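Local coordinates for amidohydrolase 3 domain-containing protein (Pyrococcus horikoshii, PDB 3IGH) that is of unknown function but probably hydrolyses carbon-nitrogen bonds other than peptide bonds, at residues S454-G457 / F463-E466; S22-V25 / K30-Y33; E195-L200 / L227-F232. All blocks are in the same frame, centred on the assembly; numbering follows the deposited sequence.

Contact 1. Residues S454-G457 / F463-E466; sequences SDIG and FKAE
Asp455 and Lys464 are joined by a single direct backbone hydrogen bond, Lys464 N to Asp455 O, at 2.7 Å. The angle at the hydrogen is 168°, so the grip is short and straight. A water adds a second tie: it accepts from Gly457 N at 3.0 Å and donates to Lys464 O. Gly457 itself has a backbone conformation (phi 120°) at which a side chain would jam against the preceding carbonyl oxygen.

Weaker polar contacts gather around Phe463. Its CA approaches Asp455 O at 3.4 Å as a CA-H...O contact, and Ile456 O reaches the ring edge near its plane, 3.5 Å from CE2.

Apolar contact comes from the extended chain of Lys464, whose CD passes Ile456 CG1 at 4.1 Å. Ile456 then turns to helix 436-450 and to strands 202-210 and 230-235.

The lysine chain also runs past the carboxylate, its CE 3.8 Å from Asp455 OD2, but with Lys464 NZ 5.0 Å from Asp455 OD2 the two charges do not pair directly. The chemistry therefore implies that backbone and water bonds fix these two loop segments to each other, while the opposite charges could add only a longer-range attraction.

Contact 2. Residues S22-V25 / K30-Y33; sequences SGLV and KVIY
Val25 sits astride Ile32 and Tyr33, one methyl to each. Its CG1, anti to the backbone N (chi1 -175°), meets Ile32 CG1 at 3.7 Å, while CG2 lies 3.8 Å from Tyr33 CB and also approaches CD2 of the ring obliquely. Ile32 presents the CG1 branch, not CG2, and runs its CD1 along the same valine methyl. An alanine here would lack both methyls, which would probably leave Ile32 CG1 and Tyr33 CB without their apolar partner and open a gap beneath helix 37-47, whose Ala40 and Val44 also touch Val25.

Leu24 turns the other way from its neighbour: its CD2 reaches Val31 CG1 at 3.8 Å, the two side chains crossing obliquely, and it also packs on Leu6 of strand 3-7.

Two backbone bonds fix the pairing. Val25 N donates to Tyr33 O at 2.8 Å, and Val25 O accepts from Ile32 N at 2.8 Å with an almost straight angle of 176°. Beyond the hairpin, Ile32 packs on Ser27 of the second subunit and Tyr33 on Leu46 of the second subunit.

Because consecutive residues Ile32 and Tyr33 both face Val25, this is a classic beta bulge in an antiparallel hairpin, the N-to-C directions of the short strand segments making 117°. Strand 30-35 is the outermost strand, within this chain, of the four-stranded sheet that includes strands 3-7 and 50-53.

Contact 3. Residues E195-L200 / L227-F232; sequences EHLLDL and LSINVF. With SO4 (sulfate ion), chain J.
Leu198 meets Ile229 and Ser228 with its two methyls. CD1 lies 3.9 Å from Ile229 CG2, the side chains sliding past each other in opposite directions, and CD2 comes within 3.8 Å of Ser228 OG. The fork is aimed by Leu198 CG standing anti to the backbone N (chi1 -160°). One residue earlier, Leu197 brings CD1 to Ile229 CD1 at 4.2 Å, a looser touch, so Ile229 receives both leucines on separate branches. The pairing is mostly apolar, with the Ser228 hydroxyl and carbonyl oxygen also beside the Leu198 methyls.

The next shell fixes the frame. Asp199 N bonds to Glu195 O at 3.0 Å within the helix, and Gln194 OE1 accepts from Ser228 N, tying the helix to the approach of strand 230-235. Leu197 is also covered by Leu70 and Leu73 of helix 70-78 and by Val202 and Val205.

On another side of the helix His196 donates from NE2 to sulfate O4 at 3.0 Å (153° at the hydrogen). Ala406 N binds the same ion, probably acquired from the crystallisation liquor.

The C-terminal end of helix 183-199 rests on the loop leading into strand 230-235, which runs parallel to strand 202-210, consistent with a helix outside the strands of the TIM-barrel-type amidohydrolase fold.

Contact 1 is the middle piece, its centre 12 Å from that of contact 2 and 15 Å from that of contact 3, whereas contacts 2 and 3 stay about 10 Å apart at their nearest atoms. Toward contact 2, Phe463 O lies 2.9 Å from Val31 N, a probable hydrogen bond, and Asp455 OD2 forms a long, weak ion pair with Lys30 NZ at 3.4 Å. Toward contact 3, Glu466 OE2 lies 2.9 Å from Asn230 ND2, and Ile456 CD1 packs on Phe232 CE2 at 3.8 Å. Arg255 pairs with Glu466 and bonds Asn230 too. The loop of contact 1 thereby joins the small N-terminal sheet to the barrel strands. The sulfate held by His196 in contact 3, probably from the crystallisation liquor, marks no established site.

Contact 1. Residues S454-G457 / F463-E466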
loop_
_atom_site.group_PDB
_atom_site.type_symbol
_atom_site.label_atom_id
_atom_site.label_comp_id
_atom_site.label_asym_id
_atom_site.label_seq_id
_atom_site.Cartn_x
_atom_site.Cartn_y
_atom_site.Cartn_z
ATOM N N SER A 454 9.916 1.651 -12.285
ATOM C CA SER A 454 11.106 0.983 -12.827
ATOM C C SER A 454 10.785 -0.260 -13.663
ATOM O O SER A 454 11.613 -0.706 -14.458
ATOM C CB SER A 454 12.097 0.635 -11.709
ATOM O OG SER A 454 11.516 -0.283 -10.803
ATOM N N ASP A 455 9.582 -0.802 -13.499
ATOM C CA ASP A 455 9.178 -1.986 -14.264
ATOM C C ASP A 455 8.108 -1.699 -15.324
ATOM O O ASP A 455 7.379 -2.594 -15.732
ATOM C CB ASP A 455 8.740 -3.115 -13.322
ATOM C CG ASP A 455 7.588 -2.711 -12.408
ATOM O OD1 ASP A 455 7.167 -1.533 -12.439
ATOM O OD2 ASP A 455 7.101 -3.576 -11.653
ATOM N N ILE A 456 7.997 -0.447 -15.755
ATOM C CA ILE A 456 7.050 -0.098 -16.814
ATOM C C ILE A 456 7.797 0.604 -17.946
ATOM O O ILE A 456 8.803 1.275 -17.704
ATOM C CB ILE A 456 5.871 0.780 -16.274
ATOM C CG1 ILE A 456 5.137 0.064 -15.128
ATOM C CG2 ILE A 456 4.901 1.179 -17.406
ATOM C CD1 ILE A 456 3.964 0.829 -14.505
ATOM N N GLY A 457 7.330 0.426 -19.180
ATOM C CA GLY A 457 7.788 1.268 -20.284
ATOM C C GLY A 457 8.469 0.523 -21.416
ATOM O O GLY A 457 8.586 1.053 -22.526
ATOM N N PHE A 463 9.743 -6.417 -17.010
ATOM C CA PHE A 463 8.783 -5.325 -17.131
ATOM C C PHE A 463 7.345 -5.829 -17.078
ATOM O O PHE A 463 7.066 -6.967 -17.464
ATOM C CB PHE A 463 9.023 -4.546 -18.425
ATOM C CG PHE A 463 10.206 -3.612 -18.370
ATOM C CD1 PHE A 463 11.495 -4.067 -18.650
ATOM C CD2 PHE A 463 10.028 -2.265 -18.048
ATOM C CE1 PHE A 463 12.587 -3.194 -18.605
ATOM C CE2 PHE A 463 11.107 -1.383 -17.994
ATOM C CZ PHE A 463 12.392 -1.846 -18.275
ATOM N N LYS A 464 6.439 -4.984 -16.581
ATOM C CA LYS A 464 5.004 -5.257 -16.644
ATOM C C LYS A 464 4.562 -5.340 -18.109
ATOM O O LYS A 464 5.016 -4.558 -18.948
ATOM C CB LYS A 464 4.188 -4.175 -15.927
ATOM C CG LYS A 464 4.328 -4.171 -14.409
ATOM C CD LYS A 464 3.239 -3.322 -13.752
ATOM C CE LYS A 464 3.325 -3.416 -12.236
ATOM N NZ LYS A 464 2.113 -2.877 -11.551
ATOM N N ALA A 465 3.678 -6.287 -18.404
ATOM C CA ALA A 465 3.176 -6.483 -19.763
ATOM C C ALA A 465 2.017 -5.535 -20.056
ATOM O O ALA A 465 0.862 -5.959 -20.197
ATOM C CB ALA A 465 2.754 -7.937 -19.972
ATOM N N GLU A 466 2.333 -4.247 -20.130
ATOM C CA GLU A 466 1.367 -3.233 -20.526
ATOM C C GLU A 466 1.651 -2.916 -21.972
ATOM O O GLU A 466 2.656 -2.282 -22.296
ATOM C CB GLU A 466 1.497 -1.954 -19.681
ATOM C CG GLU A 466 1.480 -2.174 -18.176
ATOM C CD GLU A 466 0.126 -2.588 -17.632
ATOM O OE1 GLU A 466 -0.836 -2.735 -18.409
ATOM O OE2 GLU A 466 0.024 -2.760 -16.406
HETATM O O HOH W 1 6.215 -2.359 -19.304
#

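Contact 2. Residues S22-V25 / K30-Y33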
loop_
_atom_site.group_PDB
_atom_site.type_symbol
_atom_site.label_atom_id
_atom_site.label_comp_id
_atom_site.label_asym_id
_atom_site.label_seq_id
_atom_site.Cartn_x
_atom_site.Cartn_y
_atom_site.Cartn_z
ATOM N N SER A 22 9.514 -11.337 -32.185
ATOM C CA SER A 22 8.343 -11.965 -32.783
ATOM C C SER A 22 7.495 -12.719 -31.760
ATOM O O SER A 22 6.386 -13.162 -32.073
ATOM C CB SER A 22 8.742 -12.876 -33.959
ATOM O OG SER A 22 9.709 -13.836 -33.566
ATOM N N GLY A 23 8.002 -12.841 -30.535
ATOM C CA GLY A 23 7.292 -13.570 -29.493
ATOM C C GLY A 23 7.516 -13.039 -28.091
ATOM O O GLY A 23 8.634 -12.675 -27.733
ATOM N N LEU A 24 6.436 -12.995 -27.311
ATOM C CA LEU A 24 6.483 -12.630 -25.894
ATOM C C LEU A 24 5.878 -13.737 -25.054
ATOM O O LEU A 24 4.907 -14.359 -25.468
ATOM C CB LEU A 24 5.669 -11.358 -25.616
ATOM C CG LEU A 24 6.185 -9.938 -25.827
ATOM C CD1 LEU A 24 5.168 -8.965 -25.248
ATOM C CD2 LEU A 24 7.540 -9.715 -25.185
ATOM N N VAL A 25 6.445 -13.977 -23.874
ATOM C CA VAL A 25 5.777 -14.811 -22.871
ATOM C C VAL A 25 5.452 -13.955 -21.660
ATOM O O VAL A 25 6.321 -13.254 -21.144
ATOM C CB VAL A 25 6.616 -16.041 -22.439
ATOM C CG1 VAL A 25 5.814 -16.919 -21.489
ATOM C CG2 VAL A 25 7.029 -16.858 -23.646
ATOM N N LYS A 30 3.595 -9.848 -16.114
ATOM C CA LYS A 30 4.989 -9.491 -16.413
ATOM C C LYS A 30 5.566 -10.281 -17.584
ATOM O O LYS A 30 5.265 -11.456 -17.741
ATOM C CB LYS A 30 5.876 -9.661 -15.175
ATOM C CG LYS A 30 5.677 -8.575 -14.117
ATOM C CD LYS A 30 6.918 -8.404 -13.259
ATOM C CE LYS A 30 6.824 -7.157 -12.386
ATOM N NZ LYS A 30 8.130 -6.845 -11.744
ATOM N N VAL A 31 6.388 -9.618 -18.398
ATOM C CA VAL A 31 7.109 -10.263 -19.497
ATOM C C VAL A 31 8.221 -11.144 -18.920
ATOM O O VAL A 31 9.007 -10.695 -18.084
ATOM C CB VAL A 31 7.712 -9.213 -20.471
ATOM C CG1 VAL A 31 8.610 -9.877 -21.514
ATOM C CG2 VAL A 31 6.594 -8.382 -21.147
ATOM N N ILE A 32 8.278 -12.404 -19.341
ATOM C CA ILE A 32 9.354 -13.296 -18.869
ATOM C C ILE A 32 10.278 -13.806 -19.974
ATOM O O ILE A 32 11.405 -14.247 -19.711
ATOM C CB ILE A 32 8.813 -14.446 -17.995
ATOM C CG1 ILE A 32 7.788 -15.287 -18.751
ATOM C CG2 ILE A 32 8.187 -13.884 -16.731
ATOM C CD1 ILE A 32 7.592 -16.669 -18.160
ATOM N N TYR A 33 9.794 -13.729 -21.210
ATOM C CA TYR A 33 10.599 -13.988 -22.389
ATOM C C TYR A 33 10.190 -13.027 -23.508
ATOM O O TYR A 33 9.006 -12.788 -23.725
ATOM C CB TYR A 33 10.465 -15.453 -22.845
ATOM C CG TYR A 33 11.211 -15.762 -24.129
ATOM C CD1 TYR A 33 12.593 -15.960 -24.126
ATOM C CD2 TYR A 33 10.535 -15.844 -25.348
ATOM C CE1 TYR A 33 13.282 -16.227 -25.304
ATOM C CE2 TYR A 33 11.211 -16.113 -26.528
ATOM C CZ TYR A 33 12.583 -16.300 -26.501
ATOM O OH TYR A 33 13.252 -16.565 -27.674
#

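Contact 3. Residues E195-L200 / L227-F232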
loop_
_atom_site.group_PDB
_atom_site.type_symbol
_atom_site.label_atom_id
_atom_site.label_comp_id
_atom_site.label_asym_id
_atom_site.label_seq_id
_atom_site.Cartn_x
_atom_site.Cartn_y
_atom_site.Cartn_z
ATOM N N GLU A 195 -11.454 4.533 -17.952
ATOM C CA GLU A 195 -11.999 3.803 -19.104
ATOM C C GLU A 195 -11.753 4.569 -20.405
ATOM O O GLU A 195 -11.465 3.962 -21.432
ATOM C CB GLU A 195 -13.476 3.410 -18.906
ATOM C CG GLU A 195 -14.506 4.530 -18.895
ATOM C CD GLU A 195 -15.894 4.076 -18.426
ATOM O OE1 GLU A 195 -16.898 4.708 -18.833
ATOM O OE2 GLU A 195 -15.976 3.094 -17.651
ATOM N N HIS A 196 -11.822 5.902 -20.327
ATOM C CA HIS A 196 -11.472 6.795 -21.430
ATOM C C HIS A 196 -10.003 6.638 -21.816
ATOM O O HIS A 196 -9.671 6.503 -23.004
ATOM C CB HIS A 196 -11.782 8.240 -21.020
ATOM C CG HIS A 196 -11.514 9.258 -22.087
ATOM N ND1 HIS A 196 -12.381 9.487 -23.133
ATOM C CD2 HIS A 196 -10.491 10.132 -22.247
ATOM C CE1 HIS A 196 -11.898 10.446 -23.902
ATOM N NE2 HIS A 196 -10.753 10.858 -23.386
ATOM N N LEU A 197 -9.122 6.622 -20.813
ATOM C CA LEU A 197 -7.685 6.473 -21.052
ATOM C C LEU A 197 -7.331 5.097 -21.589
ATOM O O LEU A 197 -6.539 4.980 -22.524
ATOM C CB LEU A 197 -6.878 6.767 -19.770
ATOM C CG LEU A 197 -6.955 8.243 -19.373
ATOM C CD1 LEU A 197 -6.567 8.428 -17.916
ATOM C CD2 LEU A 197 -6.098 9.126 -20.292
ATOM N N LEU A 198 -7.936 4.064 -21.006
ATOM C CA LEU A 198 -7.694 2.684 -21.424
ATOM C C LEU A 198 -8.094 2.484 -22.892
ATOM O O LEU A 198 -7.359 1.854 -23.660
ATOM C CB LEU A 198 -8.455 1.715 -20.511
ATOM C CG LEU A 198 -8.060 0.241 -20.414
ATOM C CD1 LEU A 198 -6.607 0.075 -20.022
ATOM C CD2 LEU A 198 -8.958 -0.456 -19.403
ATOM N N ASP A 199 -9.223 3.070 -23.287
ATOM C CA ASP A 199 -9.672 3.022 -24.689
ATOM C C ASP A 199 -8.717 3.725 -25.646
ATOM O O ASP A 199 -8.686 3.413 -26.836
ATOM C CB ASP A 199 -11.086 3.598 -24.843
ATOM C CG ASP A 199 -12.167 2.662 -24.311
ATOM O OD1 ASP A 199 -11.860 1.486 -24.008
ATOM O OD2 ASP A 199 -13.328 3.109 -24.189
ATOM N N LEU A 200 -7.938 4.670 -25.118
ATOM C CA LEU A 200 -6.949 5.397 -25.893
ATOM C C LEU A 200 -5.571 4.729 -25.909
ATOM O O LEU A 200 -4.647 5.216 -26.566
ATOM C CB LEU A 200 -6.838 6.835 -25.368
ATOM C CG LEU A 200 -7.973 7.762 -25.804
ATOM C CD1 LEU A 200 -7.988 9.039 -24.966
ATOM C CD2 LEU A 200 -7.842 8.073 -27.297
ATOM N N LEU A 227 -9.473 -0.620 -10.191
ATOM C CA LEU A 227 -8.511 0.247 -10.890
ATOM C C LEU A 227 -7.964 -0.488 -12.109
ATOM O O LEU A 227 -7.298 -1.514 -11.981
ATOM C CB LEU A 227 -7.351 0.651 -9.972
ATOM C CG LEU A 227 -7.292 1.958 -9.187
ATOM C CD1 LEU A 227 -5.883 2.124 -8.656
ATOM C CD2 LEU A 227 -7.690 3.185 -10.002
ATOM N N SER A 228 -8.239 0.037 -13.298
ATOM C CA SER A 228 -7.919 -0.685 -14.518
ATOM C C SER A 228 -6.634 -0.195 -15.188
ATOM O O SER A 228 -6.208 -0.748 -16.203
ATOM C CB SER A 228 -9.100 -0.602 -15.489
ATOM O OG SER A 228 -9.345 0.744 -15.854
ATOM N N ILE A 229 -6.029 0.849 -14.617
ATOM C CA ILE A 229 -4.766 1.404 -15.101
ATOM C C ILE A 229 -3.820 1.591 -13.905
ATOM O O ILE A 229 -4.271 1.685 -12.762
ATOM C CB ILE A 229 -4.967 2.785 -15.815
ATOM C CG1 ILE A 229 -5.632 3.802 -14.873
ATOM C CG2 ILE A 229 -5.747 2.617 -17.142
ATOM C CD1 ILE A 229 -5.649 5.269 -15.368
ATOM N N ASN A 230 -2.518 1.637 -14.173
ATOM C CA ASN A 230 -1.540 1.959 -13.139
ATOM C C ASN A 230 -1.605 3.441 -12.792
ATOM O O ASN A 230 -1.596 4.298 -13.675
ATOM C CB ASN A 230 -0.127 1.558 -13.581
ATOM C CG ASN A 230 -0.043 0.099 -13.994
ATOM O OD1 ASN A 230 -0.422 -0.795 -13.232
ATOM N ND2 ASN A 230 0.443 -0.148 -15.208
ATOM N N VAL A 231 -1.719 3.735 -11.501
ATOM C CA VAL A 231 -1.857 5.109 -11.038
ATOM C C VAL A 231 -0.732 5.434 -10.060
ATOM O O VAL A 231 -0.636 4.832 -8.992
ATOM C CB VAL A 231 -3.232 5.343 -10.364
ATOM C CG1 VAL A 231 -3.343 6.784 -9.832
ATOM C CG2 VAL A 231 -4.381 5.033 -11.333
ATOM N N PHE A 232 0.105 6.400 -10.427
ATOM C CA PHE A 232 1.140 6.906 -9.535
ATOM C C PHE A 232 0.637 8.230 -8.942
ATOM O O PHE A 232 0.646 9.274 -9.607
ATOM C CB PHE A 232 2.482 7.031 -10.285
ATOM C CG PHE A 232 3.062 5.694 -10.685
ATOM C CD1 PHE A 232 4.049 5.090 -9.904
ATOM C CD2 PHE A 232 2.573 5.004 -11.806
ATOM C CE1 PHE A 232 4.556 3.832 -10.237
ATOM C CE2 PHE A 232 3.078 3.744 -12.156
ATOM C CZ PHE A 232 4.070 3.157 -11.363
HETATM S S SO4 J . -10.683 14.562 -24.163
HETATM O O1 SO4 J . -11.956 13.895 -24.411
HETATM O O2 SO4 J . -10.377 15.437 -25.289
HETATM O O3 SO4 J . -10.769 15.357 -22.942
HETATM O O4 SO4 J . -9.638 13.556 -24.028
#